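Local atomic coordinates of putative leucoanthocyanidin reductase 1 (Vitis vinifera, PDB entry 3I52), a protein that probably catalyses the NADPH-dependent reduction of leucoanthocyanidins to flavan-3-ols. Residues A[114-119]-A[207-212]. Sequence-based numbering, arbitrary orientation.
Sequences RFLPSE and KTVDDV. With NAP (NADP nicotinamide-adenine-dinucleotide phosphate), chain B.
Arg-114 reaches from strand 114-116 over the type I turn Thr-208 to Asp-211, at the end region of helix 198-208. Its chain bends at chi2 (75°) and chi3 (67°), which curls it round the carbonyl of Val-209. The oxygen of Val-209 lies 3.3 Å from Arg-114 CB and sits over the centre of one guanidinium face. At the guanidinium edge, Arg-114 NH2 gives a hydrogen bond to Asp-211 O, 2.9 Å long and nearly straight at 164°. The donor stands above the plane of that carbonyl. Arg-114 NH1 lies 3.2 Å from Thr-208 O and is hydrogen-bonded to the hydroxyls of Thr-155 and Thr-214. On the Leu-116 side the contact is apolar. Leu-116 CD1 meets Val-209 CG1 at 3.8 Å, the two side chains crossing at about a right angle. This part is buried, and Ile-157 also packs on Leu-116. The solvent side is looser. Asp-210 is exposed and points away from the strand, forming a salt bridge with Arg-35. Replacing Arg-114 by alanine is likely to leave Asp-211 O without this donor and the Thr-155 and Thr-214 hydroxyls without their NH1 partner. In the loop after this Rossmann-type strand, Ser-118 OG accepts a 2.8 Å hydrogen bond from O3D of the nicotinamide ribose of NADP. The arginine charge is probably offset partly by carbonyl dipoles, without a carboxylate from the turn in direct contact.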
ATOM      1  N   ARG A 114      11.688   3.817  14.192  1.00 11.10           N
ATOM      2  CA  ARG A 114      10.422   3.391  13.589  1.00  7.98           C
ATOM      3  C   ARG A 114      10.661   2.455  12.429  1.00 10.53           C
ATOM      4  O   ARG A 114      11.513   2.734  11.568  1.00 14.88           O
ATOM      5  CB  ARG A 114       9.595   4.591  13.111  1.00  8.56           C
ATOM      6  CG  ARG A 114       8.090   4.307  13.006  1.00  9.22           C
ATOM      7  CD  ARG A 114       7.395   4.260  14.391  1.00  9.61           C
ATOM      8  NE  ARG A 114       7.398   5.571  15.037  1.00  7.98           N
ATOM      9  CZ  ARG A 114       6.446   6.500  14.901  1.00 10.70           C
ATOM     10  NH1 ARG A 114       5.372   6.273  14.152  1.00  6.39           N
ATOM     11  NH2 ARG A 114       6.551   7.666  15.542  1.00  6.96           N
ATOM     12  N   PHE A 115       9.917   1.346  12.440  1.00  7.41           N
ATOM     13  CA  PHE A 115       9.802   0.422  11.322  1.00 12.26           C
ATOM     14  C   PHE A 115       8.386   0.412  10.691  1.00 14.10           C
ATOM     15  O   PHE A 115       7.389   0.179  11.367  1.00 14.82           O
ATOM     16  CB  PHE A 115      10.123  -1.003  11.782  1.00 12.11           C
ATOM     17  CG  PHE A 115      10.045  -2.039  10.680  1.00  7.03           C
ATOM     18  CD1 PHE A 115       9.456  -3.264  10.912  1.00  8.90           C
ATOM     19  CD2 PHE A 115      10.566  -1.784   9.416  1.00  4.34           C
ATOM     20  CE1 PHE A 115       9.362  -4.236   9.882  1.00  7.14           C
ATOM     21  CE2 PHE A 115      10.461  -2.730   8.387  1.00  2.18           C
ATOM     22  CZ  PHE A 115       9.879  -3.949   8.621  1.00  8.34           C
ATOM     23  N   LEU A 116       8.323   0.655   9.389  1.00 12.31           N
ATOM     24  CA  LEU A 116       7.103   0.458   8.618  1.00 10.79           C
ATOM     25  C   LEU A 116       7.317  -0.751   7.734  1.00  6.73           C
ATOM     26  O   LEU A 116       8.065  -0.679   6.774  1.00 10.88           O
ATOM     27  CB  LEU A 116       6.788   1.689   7.762  1.00 12.14           C
ATOM     28  CG  LEU A 116       6.212   2.954   8.424  1.00 15.16           C
ATOM     29  CD1 LEU A 116       7.174   3.621   9.423  1.00 11.76           C
ATOM     30  CD2 LEU A 116       5.798   3.975   7.320  1.00  9.52           C
ATOM     31  N   PRO A 117       6.701  -1.887   8.079  1.00  5.83           N
ATOM     32  CA  PRO A 117       6.798  -3.056   7.232  1.00  7.90           C
ATOM     33  C   PRO A 117       5.945  -2.930   5.959  1.00 10.26           C
ATOM     34  O   PRO A 117       5.093  -2.027   5.879  1.00  7.35           O
ATOM     35  CB  PRO A 117       6.273  -4.184   8.134  1.00  4.39           C
ATOM     36  CG  PRO A 117       5.436  -3.539   9.096  1.00  3.74           C
ATOM     37  CD  PRO A 117       5.854  -2.132   9.258  1.00  5.86           C
ATOM     38  N   SER A 118       6.166  -3.832   4.999  1.00  5.71           N
ATOM     39  CA  SER A 118       5.430  -3.817   3.736  1.00 10.89           C
ATOM     40  C   SER A 118       3.985  -4.250   3.903  1.00  9.62           C
ATOM     41  O   SER A 118       3.623  -5.426   3.793  1.00 10.77           O
ATOM     42  CB  SER A 118       6.124  -4.648   2.674  1.00 12.48           C
ATOM     43  OG  SER A 118       5.489  -4.456   1.439  1.00 12.81           O
ATOM     44  N   GLU A 119       3.164  -3.244   4.163  1.00  7.56           N
ATOM     45  CA  GLU A 119       1.767  -3.393   4.431  1.00  8.04           C
ATOM     46  C   GLU A 119       0.991  -2.773   3.240  1.00  8.15           C
ATOM     47  O   GLU A 119       0.689  -3.466   2.277  1.00 16.15           O
ATOM     48  CB  GLU A 119       1.423  -2.681   5.754  1.00 10.72           C
ATOM     49  CG  GLU A 119       1.909  -3.387   7.032  1.00 17.26           C
ATOM     50  CD  GLU A 119       0.940  -4.430   7.517  1.00 17.69           C
ATOM     51  OE1 GLU A 119      -0.260  -4.315   7.197  1.00 15.43           O
ATOM     52  OE2 GLU A 119       1.374  -5.380   8.193  1.00 15.68           O
ATOM     53  N   LYS A 207       4.820  11.462   6.401  1.00  6.13           N
ATOM     54  CA  LYS A 207       4.445  12.278   7.563  1.00  7.27           C
ATOM     55  C   LYS A 207       4.359  11.460   8.858  1.00  5.25           C
ATOM     56  O   LYS A 207       4.637  11.997   9.940  1.00  5.30           O
ATOM     57  CB  LYS A 207       3.097  12.979   7.346  1.00  6.91           C
ATOM     58  CG  LYS A 207       3.098  14.080   6.328  1.00  5.87           C
ATOM     59  CD  LYS A 207       1.728  14.783   6.290  1.00  4.74           C
ATOM     60  CE  LYS A 207       1.724  15.924   5.299  1.00 13.69           C
ATOM     61  NZ  LYS A 207       2.867  16.910   5.462  1.00 19.26           N
ATOM     62  N   THR A 208       3.956  10.186   8.754  1.00  6.63           N
ATOM     63  CA  THR A 208       3.708   9.342   9.941  1.00  7.96           C
ATOM     64  C   THR A 208       4.963   8.802  10.642  1.00  8.10           C
ATOM     65  O   THR A 208       4.867   8.408  11.795  1.00  7.44           O
ATOM     66  CB  THR A 208       2.851   8.072   9.622  1.00  9.45           C
ATOM     67  OG1 THR A 208       3.645   7.106   8.912  1.00  7.63           O
ATOM     68  CG2 THR A 208       1.594   8.408   8.830  1.00  2.75           C
ATOM     69  N   VAL A 209       6.119   8.782   9.972  1.00  6.47           N
ATOM     70  CA  VAL A 209       7.262   7.993  10.476  1.00  7.75           C
ATOM     71  C   VAL A 209       7.853   8.473  11.800  1.00  8.38           C
ATOM     72  O   VAL A 209       8.496   7.685  12.492  1.00  6.98           O
ATOM     73  CB  VAL A 209       8.442   7.829   9.475  1.00  7.35           C
ATOM     74  CG1 VAL A 209       8.015   7.081   8.237  1.00  2.00           C
ATOM     75  CG2 VAL A 209       9.102   9.174   9.141  1.00  4.49           C
ATOM     76  N   ASP A 210       7.641   9.746  12.127  1.00  9.30           N
ATOM     77  CA  ASP A 210       8.150  10.345  13.362  1.00  9.93           C
ATOM     78  C   ASP A 210       7.065  11.183  14.036  1.00  9.68           C
ATOM     79  O   ASP A 210       7.355  12.108  14.799  1.00 11.41           O
ATOM     80  CB  ASP A 210       9.427  11.180  13.075  1.00 13.15           C
ATOM     81  CG  ASP A 210       9.212  12.307  12.041  1.00 11.75           C
ATOM     82  OD1 ASP A 210       8.077  12.535  11.562  1.00 15.27           O
ATOM     83  OD2 ASP A 210      10.198  13.005  11.709  1.00 21.38           O
ATOM     84  N   ASP A 211       5.810  10.838  13.766  1.00  9.04           N
ATOM     85  CA  ASP A 211       4.684  11.459  14.403  1.00  7.65           C
ATOM     86  C   ASP A 211       4.443  10.685  15.699  1.00  9.40           C
ATOM     87  O   ASP A 211       4.289   9.448  15.686  1.00  4.31           O
ATOM     88  CB  ASP A 211       3.449  11.406  13.496  1.00  8.19           C
ATOM     89  CG  ASP A 211       2.305  12.354  13.943  1.00  9.25           C
ATOM     90  OD1 ASP A 211       1.966  12.479  15.154  1.00 15.26           O
ATOM     91  OD2 ASP A 211       1.727  12.998  13.066  1.00  8.74           O
ATOM     92  N   VAL A 212       4.406  11.415  16.815  1.00  6.89           N
ATOM     93  CA  VAL A 212       4.169  10.800  18.122  1.00  5.92           C
ATOM     94  C   VAL A 212       2.837  10.020  18.177  1.00  7.11           C
ATOM     95  O   VAL A 212       2.744   8.969  18.808  1.00  7.95           O
ATOM     96  CB  VAL A 212       4.246  11.831  19.271  1.00  7.22           C
ATOM     97  CG1 VAL A 212       3.098  12.900  19.169  1.00  4.29           C
ATOM     98  CG2 VAL A 212       4.245  11.087  20.633  1.00  7.52           C
TER
HETATM   99  PA  NAP B 401       6.960  -4.421  -6.333  1.00 34.22           P
HETATM  100  O1A NAP B 401       7.041  -5.849  -6.710  1.00 29.94           O
HETATM  101  O2A NAP B 401       6.326  -3.454  -7.283  1.00 30.45           O
HETATM  102  O5B NAP B 401       8.354  -3.897  -5.773  1.00 29.74           O
HETATM  103  C5B NAP B 401       8.964  -4.628  -4.749  1.00 26.82           C
HETATM  104  C4B NAP B 401      10.287  -3.942  -4.503  1.00 28.59           C
HETATM  105  O4B NAP B 401      10.976  -4.612  -3.462  1.00 32.09           O
HETATM  106  C3B NAP B 401      11.168  -4.003  -5.747  1.00 32.16           C
HETATM  107  O3B NAP B 401      11.784  -2.758  -5.960  1.00 35.91           O
HETATM  108  C2B NAP B 401      12.178  -5.065  -5.389  1.00 34.43           C
HETATM  109  O2B NAP B 401      13.381  -4.805  -6.043  1.00 40.99           O
HETATM  110  C1B NAP B 401      12.282  -4.970  -3.866  1.00 35.82           C
HETATM  111  N9A NAP B 401      12.677  -6.198  -3.149  1.00 28.66           N
HETATM  112  C8A NAP B 401      12.030  -7.407  -3.149  1.00 28.76           C
HETATM  113  N7A NAP B 401      12.789  -8.321  -2.474  1.00 25.20           N
HETATM  114  C5A NAP B 401      13.869  -7.669  -1.975  1.00 23.99           C
HETATM  115  C6A NAP B 401      14.848  -8.046  -1.058  1.00 31.11           C
HETATM  116  N6A NAP B 401      14.812  -9.263  -0.495  1.00 32.23           N
HETATM  117  N1A NAP B 401      15.926  -7.199  -0.869  1.00 28.06           N
HETATM  118  C2A NAP B 401      15.796  -5.862  -1.182  1.00 29.15           C
HETATM  119  N3A NAP B 401      14.744  -5.442  -1.987  1.00 30.77           N
HETATM  120  C4A NAP B 401      13.829  -6.346  -2.422  1.00 24.26           C
HETATM  121  O3  NAP B 401       6.060  -4.435  -4.982  1.00 37.61           O
HETATM  122  PN  NAP B 401       4.701  -3.624  -4.743  1.00 29.25           P
HETATM  123  O1N NAP B 401       3.643  -4.179  -5.638  1.00 31.80           O
HETATM  124  O2N NAP B 401       5.021  -2.184  -4.855  1.00 24.87           O
HETATM  125  O5D NAP B 401       4.285  -4.069  -3.229  1.00 31.99           O
HETATM  126  C5D NAP B 401       4.570  -3.312  -2.058  1.00 25.15           C
HETATM  127  C4D NAP B 401       3.500  -3.543  -0.984  1.00 24.90           C
HETATM  128  O4D NAP B 401       2.359  -2.803  -1.392  1.00 27.54           O
HETATM  129  C3D NAP B 401       3.072  -5.001  -0.854  1.00 22.02           C
HETATM  130  O3D NAP B 401       3.019  -5.448   0.470  1.00 31.12           O
HETATM  131  C2D NAP B 401       1.687  -5.048  -1.460  1.00 24.37           C
HETATM  132  O2D NAP B 401       0.853  -6.026  -0.836  1.00 24.15           O
HETATM  133  C1D NAP B 401       1.191  -3.600  -1.400  1.00 22.72           C
HETATM  134  N1N NAP B 401       0.374  -3.109  -2.540  1.00 25.39           N
HETATM  135  C2N NAP B 401      -0.862  -2.519  -2.341  1.00 17.25           C
HETATM  136  C3N NAP B 401      -1.574  -1.945  -3.416  1.00 22.97           C
HETATM  137  C7N NAP B 401      -2.905  -1.263  -3.203  1.00 25.73           C
HETATM  138  O7N NAP B 401      -3.645  -0.789  -4.294  1.00 30.77           O
HETATM  139  N7N NAP B 401      -3.393  -1.103  -1.973  1.00 29.13           N
HETATM  140  C4N NAP B 401      -1.094  -2.126  -4.728  1.00 23.62           C
HETATM  141  C5N NAP B 401       0.218  -2.579  -4.918  1.00 21.61           C
HETATM  142  C6N NAP B 401       0.877  -3.201  -3.838  1.00 26.07           C
HETATM  143  P2B NAP B 401      13.949  -5.803  -7.188  1.00 41.33           P
HETATM  144  O1X NAP B 401      13.171  -5.337  -8.396  1.00 42.88           O
HETATM  145  O2X NAP B 401      15.433  -5.596  -7.275  1.00 42.12           O
HETATM  146  O3X NAP B 401      13.697  -7.264  -6.855  1.00 41.79           O